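Local structure of insecticidal Delta-Endotoxin Cry8Ea1 (Bacillus Thuringiensis, 3EB7) at residues V7-S12 / K45-I50; N107-L112 / E155-S160; K199-Y204 / S268-G273; H469-D474 / E542-A547. The protein is an insecticidal three-domain crystal toxin of Bacillus thuringiensis that kills soil-dwelling Holotrichia parallela larvae, probably by binding gut receptors and inserting its helical domain into the cell membrane. All coordinates share one frame; numbering follows the deposited sequence.

Contact 1 (V7-S12 / K45-I50); sequences VKTAIS and KSQWEI
The hydroxyl of T9 meets two carbonyl oxygens: OG1 hydrogen-bonds to D5 O one turn earlier in its own helix, and T9 OG1 also comes within 3.1 Å of Q47 OE1 from the neighbouring segment. The hydroxyl has one proton and can donate it to D5 O or to Q47 OE1, which leaves the bond across the contact unsettled. T9 OG1 stands beside its backbone N (chi1 -59°), which keeps it close to D5 O. The Q47 side chain comes from the opposite direction, bending at chi2 (64°) to present its amide oxygen. Otherwise the segments stay apart, the CA atoms of T9 and Q47 being 8.9 Å from each other. Just before Q47, S46 is the N-cap of helix 47-59: S46 OG accepts from E49 N at 2.9 Å, with an N-H...O angle of 151°. This capping bond closes the N-terminal end of the helix beside Q47. Q47 and I50 also touch D5, and I50 touches A6, in the turn of helix 2-20 before V7, while V7 packs on helix 198-220 and W48 on helix 133-153. Such a sparse polar approach between helices 2-20 and 47-59 belongs to the α-helical bundle that forms the N-terminal domain of three-domain Cry toxins.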
loop_
_atom_site.group_PDB
_atom_site.type_symbol
_atom_site.label_atom_id
_atom_site.label_comp_id
_atom_site.label_asym_id
_atom_site.label_seq_id
_atom_site.Cartn_x
_atom_site.Cartn_y
_atom_site.Cartn_z
ATOM N N VAL A 7 3.021 -8.316 10.142
ATOM C CA VAL A 7 2.987 -7.897 8.752
ATOM C C VAL A 7 2.203 -8.923 7.950
ATOM O O VAL A 7 1.453 -8.593 7.045
ATOM C CB VAL A 7 4.427 -7.706 8.231
ATOM C CG1 VAL A 7 4.476 -7.657 6.710
ATOM C CG2 VAL A 7 4.974 -6.405 8.806
ATOM N N LYS A 8 2.362 -10.184 8.337
ATOM C CA LYS A 8 1.604 -11.259 7.755
ATOM C C LYS A 8 0.119 -11.003 8.005
ATOM O O LYS A 8 -0.682 -11.078 7.102
ATOM C CB LYS A 8 2.095 -12.586 8.353
ATOM C CG LYS A 8 1.781 -13.803 7.547
ATOM C CD LYS A 8 2.141 -15.052 8.338
ATOM C CE LYS A 8 1.209 -16.231 8.002
ATOM N NZ LYS A 8 0.079 -16.361 8.970
ATOM N N THR A 9 -0.233 -10.660 9.236
ATOM C CA THR A 9 -1.616 -10.394 9.621
ATOM C C THR A 9 -2.218 -9.213 8.872
ATOM O O THR A 9 -3.320 -9.304 8.326
ATOM C CB THR A 9 -1.700 -10.117 11.131
ATOM O OG1 THR A 9 -1.189 -11.264 11.826
ATOM C CG2 THR A 9 -3.152 -9.852 11.567
ATOM N N ALA A 10 -1.489 -8.106 8.870
ATOM C CA ALA A 10 -1.915 -6.871 8.252
ATOM C C ALA A 10 -2.078 -7.030 6.742
ATOM O O ALA A 10 -3.036 -6.501 6.167
ATOM C CB ALA A 10 -0.911 -5.768 8.570
ATOM N N ILE A 11 -1.161 -7.751 6.092
ATOM C CA ILE A 11 -1.275 -7.948 4.628
ATOM C C ILE A 11 -2.486 -8.792 4.284
ATOM O O ILE A 11 -3.203 -8.517 3.315
ATOM C CB ILE A 11 0.002 -8.553 4.021
ATOM C CG1 ILE A 11 1.039 -7.442 3.801
ATOM C CG2 ILE A 11 -0.292 -9.240 2.716
ATOM C CD1 ILE A 11 2.408 -7.950 3.425
ATOM N N SER A 12 -2.714 -9.827 5.096
ATOM C CA SER A 12 -3.830 -10.724 4.919
ATOM C C SER A 12 -5.174 -9.985 5.081
ATOM O O SER A 12 -6.138 -10.207 4.320
ATOM C CB SER A 12 -3.696 -11.830 5.969
ATOM O OG SER A 12 -4.890 -12.573 6.078
ATOM N N LYS A 45 -3.941 -16.853 22.888
ATOM C CA LYS A 45 -2.796 -15.935 22.635
ATOM C C LYS A 45 -3.344 -14.618 22.068
ATOM O O LYS A 45 -4.259 -14.636 21.247
ATOM C CB LYS A 45 -1.788 -16.569 21.639
ATOM C CG LYS A 45 -1.195 -15.634 20.507
ATOM C CD LYS A 45 0.285 -15.082 20.744
ATOM C CE LYS A 45 0.330 -13.933 21.823
ATOM N NZ LYS A 45 1.519 -13.010 21.866
ATOM N N SER A 46 -2.793 -13.490 22.508
ATOM C CA SER A 46 -3.264 -12.209 22.016
ATOM C C SER A 46 -2.608 -11.866 20.709
ATOM O O SER A 46 -1.387 -11.645 20.657
ATOM C CB SER A 46 -2.995 -11.073 22.987
ATOM O OG SER A 46 -3.220 -9.858 22.276
ATOM N N GLN A 47 -3.413 -11.797 19.649
ATOM C CA GLN A 47 -2.884 -11.346 18.353
ATOM C C GLN A 47 -2.557 -9.835 18.402
ATOM O O GLN A 47 -1.669 -9.371 17.724
ATOM C CB GLN A 47 -3.819 -11.761 17.201
ATOM C CG GLN A 47 -3.244 -11.636 15.789
ATOM C CD GLN A 47 -2.046 -12.548 15.520
ATOM O OE1 GLN A 47 -1.176 -12.204 14.729
ATOM N NE2 GLN A 47 -1.969 -13.681 16.221
ATOM N N TRP A 48 -3.231 -9.086 19.271
ATOM C CA TRP A 48 -2.939 -7.660 19.454
ATOM C C TRP A 48 -1.585 -7.352 20.142
ATOM O O TRP A 48 -0.973 -6.300 19.893
ATOM C CB TRP A 48 -4.090 -6.972 20.198
ATOM C CG TRP A 48 -5.431 -7.165 19.503
ATOM C CD1 TRP A 48 -6.310 -8.175 19.695
ATOM C CD2 TRP A 48 -5.990 -6.331 18.488
ATOM N NE1 TRP A 48 -7.413 -8.018 18.878
ATOM C CE2 TRP A 48 -7.242 -6.888 18.129
ATOM C CE3 TRP A 48 -5.571 -5.144 17.872
ATOM C CZ2 TRP A 48 -8.073 -6.305 17.165
ATOM C CZ3 TRP A 48 -6.385 -4.569 16.931
ATOM C CH2 TRP A 48 -7.621 -5.151 16.569
ATOM N N GLU A 49 -1.140 -8.262 21.014
ATOM C CA GLU A 49 0.178 -8.149 21.652
ATOM C C GLU A 49 1.261 -8.225 20.583
ATOM O O GLU A 49 2.220 -7.512 20.660
ATOM C CB GLU A 49 0.373 -9.237 22.732
ATOM C CG GLU A 49 1.828 -9.538 23.106
ATOM C CD GLU A 49 2.522 -8.408 23.904
ATOM O OE1 GLU A 49 1.904 -7.358 24.167
ATOM O OE2 GLU A 49 3.719 -8.579 24.281
ATOM N N ILE A 50 1.082 -9.072 19.570
ATOM C CA ILE A 50 1.971 -9.090 18.399
ATOM C C ILE A 50 2.122 -7.736 17.647
ATOM O O ILE A 50 3.233 -7.386 17.226
ATOM C CB ILE A 50 1.568 -10.268 17.466
ATOM C CG1 ILE A 50 1.763 -11.589 18.229
ATOM C CG2 ILE A 50 2.366 -10.262 16.120
ATOM C CD1 ILE A 50 1.111 -12.795 17.570
#

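Contact 2 (N107-L112 / E155-S160); sequences NRFEIL and EEWGFS
F109, W157 and F159 build an aromatic cluster that holds the loop between helices 133-153 and 161-191 against helix 99-119 of the N-terminal helical bundle. Ring contacts dominate. W157 points the edge of its six-membered ring toward the face of F109 in an offset edge-to-face pair, planes 60° apart, and W157 CZ3 lies 3.9 Å from F109 CG. F109 reaches the loop with CG anti to its backbone N (chi1 159°). F159 meets the same ring obliquely, F159 CZ standing 4.0 Å from F109 CD2. Y167 of helix 161-191 extends the cluster with edge-to-face contacts to both phenylalanines, and W92 does so with W157. Backbone bonding shapes the loop: a type I turn runs from E155 to G158, closed by G158 N to E155 O at 2.8 Å. W157 O accepts from R106 NE, a second tie to helix 99-119. The remaining contact is of a carboxylate with a ring. The extended E110 chain comes from the direction opposite to F159, its carboxylate plane tilted 42° from the ring, and sets OE2 near the ring plane at the edge, 3.3 Å from F159 CE2.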
loop_
_atom_site.group_PDB
_atom_site.type_symbol
_atom_site.label_atom_id
_atom_site.label_comp_id
_atom_site.label_asym_id
_atom_site.label_seq_id
_atom_site.Cartn_x
_atom_site.Cartn_y
_atom_site.Cartn_z
ATOM N N ASN A 107 -28.695 -4.993 19.635
ATOM C CA ASN A 107 -28.092 -4.908 20.958
ATOM C C ASN A 107 -26.583 -5.252 20.965
ATOM O O ASN A 107 -25.805 -4.601 21.636
ATOM C CB ASN A 107 -28.937 -5.762 21.938
ATOM C CG ASN A 107 -28.187 -6.167 23.214
ATOM O OD1 ASN A 107 -27.827 -5.321 24.051
ATOM N ND2 ASN A 107 -27.993 -7.488 23.390
ATOM N N ARG A 108 -26.165 -6.239 20.181
ATOM C CA ARG A 108 -24.755 -6.633 20.149
ATOM C C ARG A 108 -23.904 -5.546 19.472
ATOM O O ARG A 108 -22.766 -5.314 19.859
ATOM C CB ARG A 108 -24.559 -7.972 19.410
ATOM C CG ARG A 108 -25.141 -9.196 20.082
ATOM C CD ARG A 108 -24.477 -9.470 21.401
ATOM N NE ARG A 108 -25.192 -10.507 22.149
ATOM C CZ ARG A 108 -25.139 -10.649 23.482
ATOM N NH1 ARG A 108 -24.394 -9.824 24.226
ATOM N NH2 ARG A 108 -25.830 -11.628 24.071
ATOM N N PHE A 109 -24.485 -4.933 18.439
ATOM C CA PHE A 109 -23.890 -3.904 17.628
ATOM C C PHE A 109 -23.684 -2.651 18.471
ATOM O O PHE A 109 -22.637 -2.007 18.383
ATOM C CB PHE A 109 -24.806 -3.598 16.413
ATOM C CG PHE A 109 -24.550 -2.249 15.792
ATOM C CD1 PHE A 109 -23.673 -2.119 14.709
ATOM C CD2 PHE A 109 -25.164 -1.089 16.319
ATOM C CE1 PHE A 109 -23.399 -0.849 14.169
ATOM C CE2 PHE A 109 -24.905 0.159 15.796
ATOM C CZ PHE A 109 -24.008 0.288 14.718
ATOM N N GLU A 110 -24.684 -2.318 19.285
ATOM C CA GLU A 110 -24.626 -1.133 20.135
ATOM C C GLU A 110 -23.631 -1.336 21.245
ATOM O O GLU A 110 -22.979 -0.401 21.671
ATOM C CB GLU A 110 -25.994 -0.822 20.736
ATOM C CG GLU A 110 -27.065 -0.337 19.736
ATOM C CD GLU A 110 -28.479 -0.271 20.372
ATOM O OE1 GLU A 110 -28.592 -0.321 21.620
ATOM O OE2 GLU A 110 -29.480 -0.175 19.625
ATOM N N ILE A 111 -23.510 -2.569 21.715
ATOM C CA ILE A 111 -22.475 -2.896 22.709
ATOM C C ILE A 111 -21.083 -2.729 22.103
ATOM O O ILE A 111 -20.189 -2.202 22.754
ATOM C CB ILE A 111 -22.661 -4.330 23.327
ATOM C CG1 ILE A 111 -23.806 -4.326 24.367
ATOM C CG2 ILE A 111 -21.326 -4.884 23.889
ATOM C CD1 ILE A 111 -24.465 -5.677 24.576
ATOM N N LEU A 112 -20.891 -3.156 20.858
ATOM C CA LEU A 112 -19.579 -2.973 20.215
ATOM C C LEU A 112 -19.246 -1.509 20.038
ATOM O O LEU A 112 -18.177 -1.063 20.439
ATOM C CB LEU A 112 -19.457 -3.740 18.899
ATOM C CG LEU A 112 -19.209 -5.224 19.144
ATOM C CD1 LEU A 112 -19.405 -5.965 17.863
ATOM C CD2 LEU A 112 -17.798 -5.488 19.767
ATOM N N GLU A 155 -31.950 0.200 9.194
ATOM C CA GLU A 155 -33.382 0.313 8.995
ATOM C C GLU A 155 -34.072 -1.041 9.233
ATOM O O GLU A 155 -35.047 -1.118 9.991
ATOM C CB GLU A 155 -33.672 0.905 7.618
ATOM C CG GLU A 155 -34.817 0.260 6.860
ATOM C CD GLU A 155 -34.578 0.309 5.353
ATOM O OE1 GLU A 155 -34.554 -0.780 4.696
ATOM O OE2 GLU A 155 -34.386 1.443 4.843
ATOM N N GLU A 156 -33.536 -2.092 8.607
ATOM C CA GLU A 156 -33.925 -3.494 8.847
ATOM C C GLU A 156 -34.041 -3.901 10.326
ATOM O O GLU A 156 -34.976 -4.623 10.700
ATOM C CB GLU A 156 -32.931 -4.397 8.132
ATOM C CG GLU A 156 -33.574 -5.462 7.319
ATOM C CD GLU A 156 -33.135 -5.473 5.856
ATOM O OE1 GLU A 156 -34.026 -5.755 5.011
ATOM O OE2 GLU A 156 -31.933 -5.216 5.543
ATOM N N TRP A 157 -33.111 -3.422 11.161
ATOM C CA TRP A 157 -33.127 -3.687 12.599
ATOM C C TRP A 157 -33.997 -2.710 13.359
ATOM O O TRP A 157 -34.057 -2.771 14.590
ATOM C CB TRP A 157 -31.729 -3.615 13.219
ATOM C CG TRP A 157 -30.687 -4.502 12.599
ATOM C CD1 TRP A 157 -30.894 -5.657 11.870
ATOM C CD2 TRP A 157 -29.264 -4.327 12.672
ATOM N NE1 TRP A 157 -29.685 -6.196 11.491
ATOM C CE2 TRP A 157 -28.672 -5.406 11.973
ATOM C CE3 TRP A 157 -28.436 -3.376 13.274
ATOM C CZ2 TRP A 157 -27.287 -5.540 11.842
ATOM C CZ3 TRP A 157 -27.063 -3.508 13.155
ATOM C CH2 TRP A 157 -26.498 -4.579 12.433
ATOM N N GLY A 158 -34.642 -1.787 12.649
ATOM C CA GLY A 158 -35.552 -0.848 13.298
ATOM C C GLY A 158 -34.937 0.388 13.950
ATOM O O GLY A 158 -35.545 1.006 14.862
ATOM N N PHE A 159 -33.751 0.780 13.494
ATOM C CA PHE A 159 -33.233 2.076 13.897
ATOM C C PHE A 159 -34.078 3.156 13.241
ATOM O O PHE A 159 -34.615 2.957 12.144
ATOM C CB PHE A 159 -31.766 2.255 13.520
ATOM C CG PHE A 159 -30.814 1.545 14.429
ATOM C CD1 PHE A 159 -29.944 0.579 13.920
ATOM C CD2 PHE A 159 -30.762 1.850 15.790
ATOM C CE1 PHE A 159 -29.034 -0.092 14.741
ATOM C CE2 PHE A 159 -29.854 1.190 16.638
ATOM C CZ PHE A 159 -28.988 0.212 16.113
ATOM N N SER A 160 -34.222 4.286 13.933
ATOM C CA SER A 160 -34.876 5.442 13.351
ATOM C C SER A 160 -33.933 6.094 12.355
ATOM O O SER A 160 -32.711 5.841 12.352
ATOM C CB SER A 160 -35.326 6.438 14.432
ATOM O OG SER A 160 -34.243 6.919 15.204
#

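Contact 3 (K199-Y204 / S268-G273); sequences KQWVEY and STFIRG
The backbones of helix 198-220 and of segment 268-273, which includes the last, weakly bonded part of helix 263-270, stay well separated, their nearest CA atoms, those of W201 and F270, being 10.2 Å apart. Side chains bridge the distance. W201 carries the contact from helix 198-220. With CG anti to the backbone N (chi1 -171°), its indole extends toward the other segment and is met there in two ways. Over one face comes F270, whose CD1 sits 3.5 Å above the indole plane of W201, displaced toward the rim, with F270 CD1 3.6 Å from W201 CH2. The six-membered ring of W201 and the F270 ring are inclined at 52°, an oblique pair with centroids 5.2 Å apart. At the edge, in the indole plane, I271 brings its CD1 to 4.0 Å from W201 CZ2. F270 CB adds a further touch, 3.9 Å from W201 CH2. The polar end of the indole is satisfied by helix 263-270, W201 NE1 hydrogen-bonding to E267 OE1, while F263 packs edge-to-face on W201. P246 borders both W201 and F270. This largely buried aromatic seam joins the last helix of the N-terminal bundle to the central β-rich domain, the interface between the first and second domains of three-domain Cry toxins.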
loop_
_atom_site.group_PDB
_atom_site.type_symbol
_atom_site.label_atom_id
_atom_site.label_comp_id
_atom_site.label_asym_id
_atom_site.label_seq_id
_atom_site.Cartn_x
_atom_site.Cartn_y
_atom_site.Cartn_z
ATOM N N LYS A 199 23.235 2.065 9.083
ATOM C CA LYS A 199 22.506 1.167 9.949
ATOM C C LYS A 199 21.197 1.829 10.319
ATOM O O LYS A 199 20.136 1.210 10.212
ATOM C CB LYS A 199 23.320 0.870 11.206
ATOM C CG LYS A 199 22.652 -0.037 12.244
ATOM C CD LYS A 199 23.561 -0.183 13.437
ATOM C CE LYS A 199 22.840 -0.826 14.645
ATOM N NZ LYS A 199 23.207 -2.250 14.833
ATOM N N GLN A 200 21.263 3.096 10.735
ATOM C CA GLN A 200 20.059 3.873 10.985
ATOM C C GLN A 200 19.160 3.939 9.755
ATOM O O GLN A 200 17.962 3.837 9.869
ATOM C CB GLN A 200 20.454 5.261 11.415
ATOM C CG GLN A 200 21.011 5.291 12.857
ATOM C CD GLN A 200 21.656 6.610 13.198
ATOM O OE1 GLN A 200 22.177 7.304 12.333
ATOM N NE2 GLN A 200 21.646 6.954 14.474
ATOM N N TRP A 201 19.734 4.092 8.560
ATOM C CA TRP A 201 18.898 4.082 7.370
ATOM C C TRP A 201 18.084 2.758 7.238
ATOM O O TRP A 201 16.891 2.782 6.965
ATOM C CB TRP A 201 19.711 4.400 6.116
ATOM C CG TRP A 201 18.778 4.601 4.977
ATOM C CD1 TRP A 201 18.237 5.782 4.548
ATOM C CD2 TRP A 201 18.238 3.570 4.123
ATOM N NE1 TRP A 201 17.385 5.540 3.495
ATOM C CE2 TRP A 201 17.388 4.200 3.204
ATOM C CE3 TRP A 201 18.411 2.179 4.053
ATOM C CZ2 TRP A 201 16.699 3.492 2.218
ATOM C CZ3 TRP A 201 17.713 1.460 3.079
ATOM C CH2 TRP A 201 16.874 2.120 2.173
ATOM N N VAL A 202 18.742 1.616 7.447
ATOM C CA VAL A 202 18.046 0.293 7.428
ATOM C C VAL A 202 16.834 0.265 8.381
ATOM O O VAL A 202 15.748 -0.200 8.010
ATOM C CB VAL A 202 19.043 -0.874 7.729
ATOM C CG1 VAL A 202 18.319 -2.233 7.810
ATOM C CG2 VAL A 202 20.115 -0.918 6.689
ATOM N N GLU A 203 17.015 0.814 9.575
ATOM C CA GLU A 203 15.965 0.887 10.597
ATOM C C GLU A 203 14.816 1.788 10.181
ATOM O O GLU A 203 13.627 1.448 10.314
ATOM C CB GLU A 203 16.569 1.360 11.928
ATOM C CG GLU A 203 17.650 0.373 12.438
ATOM C CD GLU A 203 18.548 0.924 13.566
ATOM O OE1 GLU A 203 19.303 0.119 14.125
ATOM O OE2 GLU A 203 18.517 2.128 13.900
ATOM N N TYR A 204 15.187 2.940 9.643
ATOM C CA TYR A 204 14.226 3.947 9.222
ATOM C C TYR A 204 13.378 3.381 8.069
ATOM O O TYR A 204 12.162 3.444 8.073
ATOM C CB TYR A 204 15.063 5.181 8.795
ATOM C CG TYR A 204 14.341 6.294 8.094
ATOM C CD1 TYR A 204 14.161 6.271 6.703
ATOM C CD2 TYR A 204 13.831 7.374 8.820
ATOM C CE1 TYR A 204 13.508 7.316 6.040
ATOM C CE2 TYR A 204 13.190 8.410 8.192
ATOM C CZ TYR A 204 13.034 8.396 6.795
ATOM O OH TYR A 204 12.377 9.464 6.179
ATOM N N SER A 268 18.835 9.152 -0.871
ATOM C CA SER A 268 18.801 9.716 -2.216
ATOM C C SER A 268 19.286 8.740 -3.333
ATOM O O SER A 268 19.071 8.984 -4.517
ATOM C CB SER A 268 19.517 11.076 -2.219
ATOM O OG SER A 268 20.860 10.884 -2.569
ATOM N N THR A 269 19.869 7.603 -2.954
ATOM C CA THR A 269 20.346 6.620 -3.932
ATOM C C THR A 269 19.510 5.325 -3.984
ATOM O O THR A 269 19.236 4.823 -5.093
ATOM C CB THR A 269 21.830 6.249 -3.691
ATOM O OG1 THR A 269 22.617 7.429 -3.467
ATOM C CG2 THR A 269 22.388 5.484 -4.840
ATOM N N PHE A 270 19.128 4.774 -2.821
ATOM C CA PHE A 270 18.322 3.554 -2.783
ATOM C C PHE A 270 16.855 3.739 -3.215
ATOM O O PHE A 270 16.226 2.799 -3.726
ATOM C CB PHE A 270 18.322 2.949 -1.396
ATOM C CG PHE A 270 19.494 2.054 -1.103
ATOM C CD1 PHE A 270 19.888 1.840 0.212
ATOM C CD2 PHE A 270 20.196 1.417 -2.121
ATOM C CE1 PHE A 270 20.936 0.983 0.518
ATOM C CE2 PHE A 270 21.254 0.538 -1.824
ATOM C CZ PHE A 270 21.629 0.326 -0.520
ATOM N N ILE A 271 16.329 4.940 -2.976
ATOM C CA ILE A 271 14.958 5.307 -3.222
ATOM C C ILE A 271 14.908 6.074 -4.556
ATOM O O ILE A 271 15.699 6.981 -4.800
ATOM C CB ILE A 271 14.381 6.170 -2.037
ATOM C CG1 ILE A 271 14.557 5.435 -0.702
ATOM C CG2 ILE A 271 12.870 6.520 -2.217
ATOM C CD1 ILE A 271 14.016 4.009 -0.690
ATOM N N ARG A 272 13.973 5.663 -5.404
ATOM C CA ARG A 272 13.808 6.217 -6.719
ATOM C C ARG A 272 13.255 7.614 -6.578
ATOM O O ARG A 272 12.344 7.831 -5.778
ATOM C CB ARG A 272 12.771 5.392 -7.506
ATOM C CG ARG A 272 13.301 4.104 -8.080
ATOM C CD ARG A 272 12.802 3.984 -9.538
ATOM N NE ARG A 272 11.638 3.153 -9.533
ATOM C CZ ARG A 272 10.833 2.941 -10.566
ATOM N NH1 ARG A 272 11.026 3.515 -11.747
ATOM N NH2 ARG A 272 9.816 2.111 -10.388
ATOM N N GLY A 273 13.751 8.531 -7.395
ATOM C CA GLY A 273 12.958 9.708 -7.728
ATOM C C GLY A 273 11.476 9.387 -7.976
ATOM O O GLY A 273 11.104 8.276 -8.397
#

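Contact 4 (H469-D474 / E542-A547); sequences HYLGGD and ENFKFA
One face of the F544 ring is covered by L471, whose CD2 methyl makes a CH-pi contact 4.0 Å from the F544 ring centroid and 26° off the normal. The methyl is shifted toward the rim and approaches most closely at F544 CE2, 3.6 Å from L471 CD2. Y470 meets the same ring obliquely, Y470 CB standing 4.0 Å from F544 CE1, and the two ring planes are 44° apart. F544 is thus held by two consecutive residues of the loop. Its CG is anti to the carbonyl carbon (chi1 -64°), which carries the ring out from the chain to these two residues. L471 is directed less squarely at F544, and it is the outer part of its side chain that closes the gap. On the other segment, K545 NZ bonds back to E542 O at 3.1 Å across the 3-10 turn that precedes the strand. All three touching side chains are buried. Y470 OH hydrogen-bonds to D180 and H469 ND1 to R187 NE, both of helix 161-191, so this loop of the C-terminal β-rich domain lies against that helix of the helical domain. Strand 545-548 pairs with strand 498-507, whose C506 also touches F544, and L471 reaches D581 of strand 578-588.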
loop_
_atom_site.group_PDB
_atom_site.type_symbol
_atom_site.label_atom_id
_atom_site.label_comp_id
_atom_site.label_asym_id
_atom_site.label_seq_id
_atom_site.Cartn_x
_atom_site.Cartn_y
_atom_site.Cartn_z
ATOM N N HIS A 469 0.550 9.655 1.424
ATOM C CA HIS A 469 0.306 8.919 2.674
ATOM C C HIS A 469 -1.157 8.758 2.962
ATOM O O HIS A 469 -1.544 7.788 3.586
ATOM C CB HIS A 469 0.960 9.546 3.891
ATOM C CG HIS A 469 2.448 9.426 3.919
ATOM N ND1 HIS A 469 3.229 10.196 4.747
ATOM C CD2 HIS A 469 3.295 8.626 3.232
ATOM C CE1 HIS A 469 4.499 9.874 4.571
ATOM N NE2 HIS A 469 4.564 8.930 3.650
ATOM N N TYR A 470 -1.963 9.697 2.498
ATOM C CA TYR A 470 -3.423 9.584 2.563
ATOM C C TYR A 470 -4.066 8.769 1.426
ATOM O O TYR A 470 -5.214 8.332 1.569
ATOM C CB TYR A 470 -4.057 10.981 2.559
ATOM C CG TYR A 470 -4.009 11.693 3.898
ATOM C CD1 TYR A 470 -3.011 12.632 4.174
ATOM C CD2 TYR A 470 -4.954 11.397 4.897
ATOM C CE1 TYR A 470 -2.948 13.293 5.409
ATOM C CE2 TYR A 470 -4.896 12.034 6.142
ATOM C CZ TYR A 470 -3.897 12.976 6.389
ATOM O OH TYR A 470 -3.864 13.613 7.608
ATOM N N LEU A 471 -3.353 8.566 0.306
ATOM C CA LEU A 471 -4.010 8.127 -0.962
ATOM C C LEU A 471 -3.632 6.695 -1.382
ATOM O O LEU A 471 -4.259 6.107 -2.245
ATOM C CB LEU A 471 -3.694 9.130 -2.099
ATOM C CG LEU A 471 -3.745 10.625 -1.702
ATOM C CD1 LEU A 471 -3.225 11.551 -2.810
ATOM C CD2 LEU A 471 -5.158 11.075 -1.281
ATOM N N GLY A 472 -2.584 6.153 -0.764
ATOM C CA GLY A 472 -2.087 4.827 -1.083
ATOM C C GLY A 472 -1.125 4.867 -2.240
ATOM O O GLY A 472 -0.840 3.823 -2.840
ATOM N N GLY A 473 -0.611 6.066 -2.526
ATOM C CA GLY A 473 0.261 6.328 -3.693
ATOM C C GLY A 473 0.351 7.825 -4.009
ATOM O O GLY A 473 -0.346 8.610 -3.421
ATOM N N ASP A 474 1.174 8.207 -4.965
ATOM C CA ASP A 474 1.394 9.611 -5.257
ATOM C C ASP A 474 0.288 10.306 -6.081
ATOM O O ASP A 474 -0.203 9.773 -7.085
ATOM C CB ASP A 474 2.720 9.776 -5.981
ATOM C CG ASP A 474 3.923 9.425 -5.104
ATOM O OD1 ASP A 474 3.878 9.660 -3.859
ATOM O OD2 ASP A 474 4.918 8.912 -5.681
ATOM N N GLU A 542 -9.959 15.882 5.560
ATOM C CA GLU A 542 -11.044 16.801 5.124
ATOM C C GLU A 542 -10.733 17.712 3.899
ATOM O O GLU A 542 -11.656 18.200 3.242
ATOM C CB GLU A 542 -11.485 17.681 6.289
ATOM C CG GLU A 542 -10.368 18.598 6.780
ATOM C CD GLU A 542 -10.854 19.655 7.789
ATOM O OE1 GLU A 542 -10.363 20.821 7.699
ATOM O OE2 GLU A 542 -11.737 19.320 8.650
ATOM N N ASN A 543 -9.447 17.930 3.618
ATOM C CA ASN A 543 -9.011 18.667 2.449
ATOM C C ASN A 543 -9.119 17.873 1.143
ATOM O O ASN A 543 -8.832 18.404 0.078
ATOM C CB ASN A 543 -7.563 19.157 2.632
ATOM C CG ASN A 543 -7.389 20.050 3.874
ATOM O OD1 ASN A 543 -8.125 21.026 4.069
ATOM N ND2 ASN A 543 -6.401 19.729 4.692
ATOM N N PHE A 544 -9.551 16.618 1.198
ATOM C CA PHE A 544 -9.830 15.880 -0.055
ATOM C C PHE A 544 -11.285 15.891 -0.422
ATOM O O PHE A 544 -12.128 15.658 0.438
ATOM C CB PHE A 544 -9.283 14.465 0.047
ATOM C CG PHE A 544 -7.805 14.456 0.171
ATOM C CD1 PHE A 544 -7.212 14.404 1.419
ATOM C CD2 PHE A 544 -7.007 14.588 -0.973
ATOM C CE1 PHE A 544 -5.836 14.444 1.529
ATOM C CE2 PHE A 544 -5.640 14.631 -0.875
ATOM C CZ PHE A 544 -5.041 14.557 0.364
ATOM N N LYS A 545 -11.591 16.208 -1.685
ATOM C CA LYS A 545 -12.987 16.326 -2.120
ATOM C C LYS A 545 -13.158 15.734 -3.506
ATOM O O LYS A 545 -12.180 15.438 -4.178
ATOM C CB LYS A 545 -13.451 17.798 -2.116
ATOM C CG LYS A 545 -13.290 18.515 -0.746
ATOM C CD LYS A 545 -14.522 19.322 -0.327
ATOM C CE LYS A 545 -14.516 19.615 1.181
ATOM N NZ LYS A 545 -13.266 20.386 1.654
ATOM N N PHE A 546 -14.407 15.602 -3.932
ATOM C CA PHE A 546 -14.740 15.081 -5.246
ATOM C C PHE A 546 -15.158 16.179 -6.220
ATOM O O PHE A 546 -15.939 17.054 -5.883
ATOM C CB PHE A 546 -15.853 14.029 -5.155
ATOM C CG PHE A 546 -15.360 12.662 -4.789
ATOM C CD1 PHE A 546 -14.449 11.992 -5.617
ATOM C CD2 PHE A 546 -15.812 12.033 -3.628
ATOM C CE1 PHE A 546 -13.968 10.717 -5.292
ATOM C CE2 PHE A 546 -15.336 10.749 -3.283
ATOM C CZ PHE A 546 -14.412 10.095 -4.125
ATOM N N ALA A 547 -14.577 16.137 -7.411
ATOM C CA ALA A 547 -15.114 16.821 -8.565
ATOM C C ALA A 547 -15.983 15.790 -9.283
ATOM O O ALA A 547 -15.458 14.869 -9.916
ATOM C CB ALA A 547 -13.997 17.312 -9.464
#

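How the contacts relate
Contacts 1 and 2 lie within the helical domain and are partly buried; contact 3 is largely buried, and all three touching residues of contact 4 are buried, both bordering that domain. Contact 2, about 33 Å from the chain's centre, is at the far end of the bundle, on the opposite side of that centre from contact 3, 49 Å away between centres. Helix 198-220 supplies W201 to contact 3 and is packed on by V7 of contact 1, while contacts 2 and 4 both adjoin helix 161-191. Chemistry follows place: contact 1 is one polar approach between helices whose proton is not assigned, contact 2 an aromatic cluster with a carboxylate at its edge, contacts 3 and 4 apolar and aromatic.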